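Local coordinates for protein leucyl aminopeptidase (Trypanosoma brucei brucei, PDB 5NTD) that probably removes leucine and related residues from peptide N-termini as an M17 aminopeptidase, with manganese and the inhibitor bestatin bound here, at residues T461-M464 against E465-N469; T481-S484 against P485-G489. All coordinates share one frame; numbering follows the deposited sequence.

Contact 1. Residues T461-M464 against E465-N469; sequences TNLM and ERRDN. With BES (2-(3-amino-2-hydroxy-4-phenyl-butyrylamino)-4-methyl-pentanoic acid), chain B.
Leu-463 and Arg-467 meet through their aliphatic parts beside the bound bestatin. Both leucine methyls lie against the arginine chain: CD1 of Leu-463 is 4.1 Å from CD of Arg-467, while CD2 of Leu-463 approaches the CD–NE bond and stands oblique to the guanidinium. CG of Leu-463 points away from its backbone N (chi1 -169°), turning the end of the side chain toward the arginine. The Arg-467 chain is bent at chi2 and chi3, which brings NH1 to 3.5 Å from C14 of BES and lays one face of the guanidinium against the BES methyl C16. That same methyl packs 3.6 Å from CD1 of Leu-463, so a leucine methyl and a face of the guanidinium border the isobutyl group of the inhibitor's leucyl end. Residues 461-469 run from the end of strand 460-461 toward helix 471-480 in the M17 catalytic domain, and the side chain of Leu-463 is about 9 Å from a bound manganese ion. Before the loop reaches the pocket, OG1 of Thr-461 donates to O of Leu-463 at 2.9 Å, arriving from above the carbonyl plane. Met-464 is buried, its bent chain touching both Cys-474 of helix 471-480 and Arg-375 of helix 374-387, while its CB lies 3.4 Å from O of Arg-466. Arg-466 forms a salt bridge with Glu-452, and Asp-468 pairs with Arg-412 of a second subunit.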
ATOM      1  N   THR G 461     -20.781  14.034  11.605  1.00 27.37           N
ATOM      2  CA  THR G 461     -19.330  13.773  11.445  1.00 27.26           C
ATOM      3  C   THR G 461     -18.706  14.892  10.583  1.00 27.33           C
ATOM      4  O   THR G 461     -19.406  15.729  10.043  1.00 28.47           O
ATOM      5  CB  THR G 461     -19.060  12.441  10.746  1.00 27.52           C
ATOM      6  OG1 THR G 461     -19.544  12.523   9.400  1.00 29.25           O
ATOM      7  CG2 THR G 461     -19.764  11.286  11.477  1.00 27.37           C
ATOM      8  N   ASN G 462     -17.387  14.903  10.505  1.00 27.83           N
ATOM      9  CA  ASN G 462     -16.666  15.765   9.571  1.00 28.37           C
ATOM     10  C   ASN G 462     -16.233  15.093   8.269  1.00 28.84           C
ATOM     11  O   ASN G 462     -15.477  15.661   7.502  1.00 28.46           O
ATOM     12  CB  ASN G 462     -15.450  16.394  10.236  1.00 28.75           C
ATOM     13  CG  ASN G 462     -14.266  15.477  10.278  1.00 28.31           C
ATOM     14  OD1 ASN G 462     -14.390  14.273  10.538  1.00 29.39           O
ATOM     15  ND2 ASN G 462     -13.087  16.046  10.086  1.00 30.05           N
ATOM     16  N   LEU G 463     -16.667  13.866   8.059  1.00 29.32           N
ATOM     17  CA  LEU G 463     -16.267  13.127   6.879  1.00 31.35           C
ATOM     18  C   LEU G 463     -17.354  12.214   6.411  1.00 32.65           C
ATOM     19  O   LEU G 463     -17.988  11.522   7.175  1.00 35.23           O
ATOM     20  CB  LEU G 463     -15.005  12.310   7.133  1.00 33.69           C
ATOM     21  CG  LEU G 463     -14.339  11.684   5.887  1.00 35.60           C
ATOM     22  CD1 LEU G 463     -13.690  12.757   5.043  1.00 35.87           C
ATOM     23  CD2 LEU G 463     -13.298  10.647   6.238  1.00 34.73           C
ATOM     24  N   MET G 464     -17.503  12.168   5.110  1.00 35.45           N
ATOM     25  CA  MET G 464     -18.521  11.318   4.440  1.00 39.94           C
ATOM     26  C   MET G 464     -18.278   9.830   4.713  1.00 37.98           C
ATOM     27  O   MET G 464     -17.166   9.376   4.664  1.00 35.13           O
ATOM     28  CB  MET G 464     -18.507  11.514   2.936  1.00 41.53           C
ATOM     29  CG  MET G 464     -18.639  12.956   2.487  1.00 46.09           C
ATOM     30  SD  MET G 464     -17.355  13.267   1.241  1.00 56.08           S
ATOM     31  CE  MET G 464     -16.075  13.722   2.452  1.00 48.80           C
ATOM     32  N   GLU G 465     -19.348   9.122   5.003  1.00 39.28           N
ATOM     33  CA  GLU G 465     -19.340   7.657   5.087  1.00 42.89           C
ATOM     34  C   GLU G 465     -18.859   7.049   3.764  1.00 39.68           C
ATOM     35  O   GLU G 465     -18.007   6.189   3.752  1.00 36.68           O
ATOM     36  CB  GLU G 465     -20.737   7.119   5.449  1.00 49.79           C
ATOM     37  CG  GLU G 465     -20.906   5.596   5.543  1.00 54.32           C
ATOM     38  CD  GLU G 465     -19.897   4.911   6.470  1.00 64.49           C
ATOM     39  OE1 GLU G 465     -19.389   5.542   7.418  1.00 67.57           O
ATOM     40  OE2 GLU G 465     -19.584   3.721   6.245  1.00 74.27           O
ATOM     41  N   ARG G 466     -19.362   7.579   2.666  1.00 36.94           N
ATOM     42  CA  ARG G 466     -18.935   7.175   1.310  1.00 39.23           C
ATOM     43  C   ARG G 466     -18.235   8.348   0.596  1.00 41.60           C
ATOM     44  O   ARG G 466     -18.843   9.363   0.307  1.00 36.97           O
ATOM     45  CB  ARG G 466     -20.121   6.702   0.469  1.00 38.89           C
ATOM     46  CG  ARG G 466     -20.951   5.635   1.155  1.00 39.99           C
ATOM     47  CD  ARG G 466     -22.164   5.219   0.356  1.00 40.79           C
ATOM     48  NE  ARG G 466     -23.114   6.312   0.163  1.00 41.71           N
ATOM     49  CZ  ARG G 466     -24.284   6.212  -0.469  1.00 46.77           C
ATOM     50  NH1 ARG G 466     -24.697   5.059  -0.989  1.00 50.60           N
ATOM     51  NH2 ARG G 466     -25.061   7.278  -0.595  1.00 50.23           N
ATOM     52  N   ARG G 467     -16.961   8.169   0.287  1.00 44.75           N
ATOM     53  CA  ARG G 467     -16.125   9.247  -0.273  1.00 46.61           C
ATOM     54  C   ARG G 467     -16.281   9.401  -1.794  1.00 42.83           C
ATOM     55  O   ARG G 467     -15.845  10.382  -2.393  1.00 43.89           O
ATOM     56  CB  ARG G 467     -14.666   9.044   0.112  1.00 53.60           C
ATOM     57  CG  ARG G 467     -14.455   8.999   1.642  1.00 59.28           C
ATOM     58  CD  ARG G 467     -13.278   9.803   2.215  1.00 63.58           C
ATOM     59  NE  ARG G 467     -12.046   9.095   2.631  1.00 68.47           N
ATOM     60  CZ  ARG G 467     -10.795   9.540   2.483  1.00 68.72           C
ATOM     61  NH1 ARG G 467     -10.520  10.662   1.813  1.00 71.26           N
ATOM     62  NH2 ARG G 467      -9.791   8.801   2.963  1.00 71.31           N
ATOM     63  N   ASP G 468     -16.965   8.445  -2.392  1.00 38.48           N
ATOM     64  CA  ASP G 468     -17.292   8.502  -3.828  1.00 37.33           C
ATOM     65  C   ASP G 468     -18.726   9.017  -4.145  1.00 33.73           C
ATOM     66  O   ASP G 468     -19.410   8.522  -5.048  1.00 33.63           O
ATOM     67  CB  ASP G 468     -17.087   7.125  -4.452  1.00 41.61           C
ATOM     68  CG  ASP G 468     -17.883   6.023  -3.749  1.00 43.75           C
ATOM     69  OD1 ASP G 468     -18.829   6.284  -2.968  1.00 40.48           O
ATOM     70  OD2 ASP G 468     -17.515   4.865  -3.977  1.00 53.20           O
ATOM     71  N   ASN G 469     -19.172   9.981  -3.368  1.00 30.46           N
ATOM     72  CA  ASN G 469     -20.517  10.549  -3.493  1.00 30.45           C
ATOM     73  C   ASN G 469     -20.531  12.089  -3.483  1.00 28.38           C
ATOM     74  O   ASN G 469     -21.078  12.715  -2.576  1.00 27.64           O
ATOM     75  CB  ASN G 469     -21.436  10.014  -2.402  1.00 30.13           C
ATOM     76  CG  ASN G 469     -22.894  10.285  -2.688  1.00 30.66           C
ATOM     77  OD1 ASN G 469     -23.291  10.557  -3.815  1.00 28.87           O
ATOM     78  ND2 ASN G 469     -23.707  10.239  -1.637  1.00 32.56           N
TER
HETATM   79  N2  BES B 604      -5.761  20.798   2.445  1.00 35.92           N
HETATM   80  C1  BES B 604      -6.232  19.486   2.007  1.00 39.43           C
HETATM   81  C6  BES B 604      -6.801  19.486   0.567  1.00 39.14           C
HETATM   82  C7  BES B 604      -5.822  19.393  -0.571  1.00 39.03           C
HETATM   83  C8  BES B 604      -5.196  20.529  -1.066  1.00 40.10           C
HETATM   84  C12 BES B 604      -5.568  18.176  -1.189  1.00 40.82           C
HETATM   85  C9  BES B 604      -4.298  20.443  -2.127  1.00 39.64           C
HETATM   86  C11 BES B 604      -4.661  18.086  -2.256  1.00 39.97           C
HETATM   87  C10 BES B 604      -4.019  19.216  -2.723  1.00 39.53           C
HETATM   88  C2  BES B 604      -7.286  19.036   3.041  1.00 41.88           C
HETATM   89  O2  BES B 604      -7.069  19.563   4.386  1.00 40.28           O
HETATM   90  C3  BES B 604      -7.225  17.540   3.136  1.00 44.86           C
HETATM   91  O3  BES B 604      -6.400  17.119   3.981  1.00 44.29           O
HETATM   92  N1  BES B 604      -8.100  16.906   2.340  1.00 43.62           N
HETATM   93  C4  BES B 604      -8.258  15.486   2.238  1.00 48.69           C
HETATM   94  C13 BES B 604      -9.320  14.963   3.199  1.00 48.50           C
HETATM   95  C14 BES B 604      -9.287  13.453   3.430  1.00 49.29           C
HETATM   96  C15 BES B 604      -7.927  12.818   3.695  1.00 48.09           C
HETATM   97  C16 BES B 604     -10.148  13.110   4.621  1.00 51.66           C
HETATM   98  C5  BES B 604      -8.684  15.095   0.864  1.00 49.18           C
HETATM   99  O1  BES B 604      -8.171  14.086   0.378  1.00 54.68           O
HETATM  100  O4  BES B 604      -9.528  15.765   0.262  1.00 49.61           O

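Contact 2. Residues T481-S484 against P485-G489; sequences THLS and PKFTG
Ser-484 and Pro-485 open a type I beta turn, Ser-484 to Phe-487, in the loop from helix 471-480 to strand 490-495 of the catalytic domain. Pro-485 occupies the second position of the turn, where its ring restricts phi to -59°, and its CD lies 3.3 Å from OG of Ser-484. Lys-486 gives its backbone N to that hydroxyl, an ST turn laid over the beta turn, 3.1 Å from OG of Ser-484 with an N-H...O angle of 149°. The serine side chain can reach it because OG swings away from its own N to lie beside the carbonyl carbon (chi1 178°); the same oxygen also bonds to Asn-387. The lysine chain starts alongside this hydroxyl before extending away. Phe-487 closes the turn, its N bonding to O of Ser-484 at 3.1 Å. Its ring packs obliquely beside Leu-483, CD2 of the leucine lying 4.3 Å from CD2 of the phenylalanine, and both side chains reach Thr-386 of helix 374-387. Gly-489 brings its backbone N over the centre of one face of the Phe-487 ring, 3.4 Å above the plane. A water bridges the turn, donating to O of Ser-484 and to O of Phe-487 at 2.8 Å each.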
ATOM      1  N   THR G 481     -23.893  23.767   7.131  1.00 27.67           N
ATOM      2  CA  THR G 481     -24.602  23.382   8.360  1.00 27.32           C
ATOM      3  C   THR G 481     -24.259  24.321   9.524  1.00 28.06           C
ATOM      4  O   THR G 481     -24.969  24.344  10.517  1.00 27.80           O
ATOM      5  CB  THR G 481     -24.320  21.942   8.818  1.00 26.54           C
ATOM      6  OG1 THR G 481     -22.958  21.822   9.268  1.00 26.12           O
ATOM      7  CG2 THR G 481     -24.616  20.939   7.698  1.00 27.27           C
ATOM      8  N   HIS G 482     -23.180  25.065   9.382  1.00 27.90           N
ATOM      9  CA  HIS G 482     -22.744  26.014  10.429  1.00 29.38           C
ATOM     10  C   HIS G 482     -23.032  27.497  10.133  1.00 29.74           C
ATOM     11  O   HIS G 482     -22.602  28.387  10.843  1.00 29.60           O
ATOM     12  CB  HIS G 482     -21.290  25.788  10.722  1.00 29.77           C
ATOM     13  CG  HIS G 482     -21.029  24.384  11.123  1.00 31.88           C
ATOM     14  ND1 HIS G 482     -21.478  23.856  12.323  1.00 31.47           N
ATOM     15  CD2 HIS G 482     -20.473  23.358  10.441  1.00 33.37           C
ATOM     16  CE1 HIS G 482     -21.159  22.581  12.379  1.00 32.45           C
ATOM     17  NE2 HIS G 482     -20.541  22.254  11.255  1.00 33.30           N
ATOM     18  N   LEU G 483     -23.785  27.738   9.074  1.00 30.29           N
ATOM     19  CA  LEU G 483     -24.308  29.087   8.786  1.00 30.22           C
ATOM     20  C   LEU G 483     -25.333  29.428   9.851  1.00 31.66           C
ATOM     21  O   LEU G 483     -26.104  28.569  10.279  1.00 32.21           O
ATOM     22  CB  LEU G 483     -24.979  29.159   7.416  1.00 29.12           C
ATOM     23  CG  LEU G 483     -24.008  29.049   6.227  1.00 28.43           C
ATOM     24  CD1 LEU G 483     -24.730  28.747   4.948  1.00 26.84           C
ATOM     25  CD2 LEU G 483     -23.181  30.323   6.102  1.00 29.18           C
ATOM     26  N   SER G 484     -25.308  30.668  10.308  1.00 33.47           N
ATOM     27  CA  SER G 484     -26.328  31.136  11.281  1.00 35.44           C
ATOM     28  C   SER G 484     -27.721  31.082  10.677  1.00 35.27           C
ATOM     29  O   SER G 484     -27.876  31.355   9.497  1.00 36.69           O
ATOM     30  CB  SER G 484     -26.046  32.567  11.710  1.00 37.46           C
ATOM     31  OG  SER G 484     -27.049  33.038  12.613  1.00 35.77           O
ATOM     32  N   PRO G 485     -28.737  30.722  11.478  1.00 36.98           N
ATOM     33  CA  PRO G 485     -30.132  30.865  11.042  1.00 39.08           C
ATOM     34  C   PRO G 485     -30.542  32.315  10.687  1.00 41.35           C
ATOM     35  O   PRO G 485     -31.428  32.522   9.883  1.00 43.22           O
ATOM     36  CB  PRO G 485     -30.924  30.405  12.260  1.00 39.09           C
ATOM     37  CG  PRO G 485     -29.991  29.571  13.051  1.00 37.43           C
ATOM     38  CD  PRO G 485     -28.635  30.130  12.817  1.00 36.22           C
ATOM     39  N   LYS G 486     -29.842  33.287  11.257  1.00 41.61           N
ATOM     40  CA  LYS G 486     -30.032  34.720  10.913  1.00 41.60           C
ATOM     41  C   LYS G 486     -29.709  35.032   9.450  1.00 43.63           C
ATOM     42  O   LYS G 486     -30.099  36.070   8.922  1.00 42.25           O
ATOM     43  CB  LYS G 486     -29.114  35.619  11.724  1.00 42.45           C
ATOM     44  CG  LYS G 486     -29.359  35.638  13.205  1.00 44.64           C
ATOM     45  CD  LYS G 486     -28.325  36.591  13.813  1.00 46.52           C
ATOM     46  CE  LYS G 486     -28.309  36.563  15.331  1.00 50.75           C
ATOM     47  NZ  LYS G 486     -27.147  37.342  15.846  1.00 56.27           N
ATOM     48  N   PHE G 487     -28.942  34.153   8.814  1.00 41.16           N
ATOM     49  CA  PHE G 487     -28.507  34.370   7.429  1.00 38.48           C
ATOM     50  C   PHE G 487     -29.467  33.688   6.482  1.00 36.56           C
ATOM     51  O   PHE G 487     -29.766  32.519   6.632  1.00 36.98           O
ATOM     52  CB  PHE G 487     -27.083  33.885   7.233  1.00 38.82           C
ATOM     53  CG  PHE G 487     -26.608  33.946   5.817  1.00 37.14           C
ATOM     54  CD1 PHE G 487     -26.203  35.139   5.270  1.00 36.91           C
ATOM     55  CD2 PHE G 487     -26.555  32.805   5.044  1.00 36.19           C
ATOM     56  CE1 PHE G 487     -25.748  35.195   3.965  1.00 37.12           C
ATOM     57  CE2 PHE G 487     -26.109  32.845   3.746  1.00 36.03           C
ATOM     58  CZ  PHE G 487     -25.705  34.041   3.199  1.00 37.49           C
ATOM     59  N   THR G 488     -29.939  34.450   5.510  1.00 34.16           N
ATOM     60  CA  THR G 488     -30.865  33.942   4.486  1.00 33.87           C
ATOM     61  C   THR G 488     -30.427  34.284   3.049  1.00 33.04           C
ATOM     62  O   THR G 488     -31.207  34.207   2.105  1.00 32.33           O
ATOM     63  CB  THR G 488     -32.269  34.525   4.695  1.00 34.32           C
ATOM     64  OG1 THR G 488     -32.180  35.938   4.536  1.00 35.21           O
ATOM     65  CG2 THR G 488     -32.811  34.189   6.085  1.00 34.03           C
ATOM     66  N   GLY G 489     -29.162  34.648   2.895  1.00 31.88           N
ATOM     67  CA  GLY G 489     -28.642  35.114   1.597  1.00 29.69           C
ATOM     68  C   GLY G 489     -27.958  34.046   0.790  1.00 31.41           C
ATOM     69  O   GLY G 489     -28.129  32.851   1.009  1.00 33.24           O
TER
HETATM   70  O   HOH W   1     -28.939  29.913   7.308  1.00 51.23           O

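Both contacts are local, within loops of the catalytic domain placed at opposite ends of helix 471-480: contact 1 precedes it and contact 2 follows it. Their centres are 23 Å apart and they do not touch, yet each packs on helix 374-387, contact 1 through Met-464 and contact 2 through Leu-483, Ser-484 and Phe-487. Contact 1 lies mainly at the surface and is made of side-chain packing beside the inhibitor, with charged residues nearby that reach a second subunit. Contact 2 is partly buried, touches no other protein chain, and is organised by backbone and serine hydrogen bonds together with a bridging water.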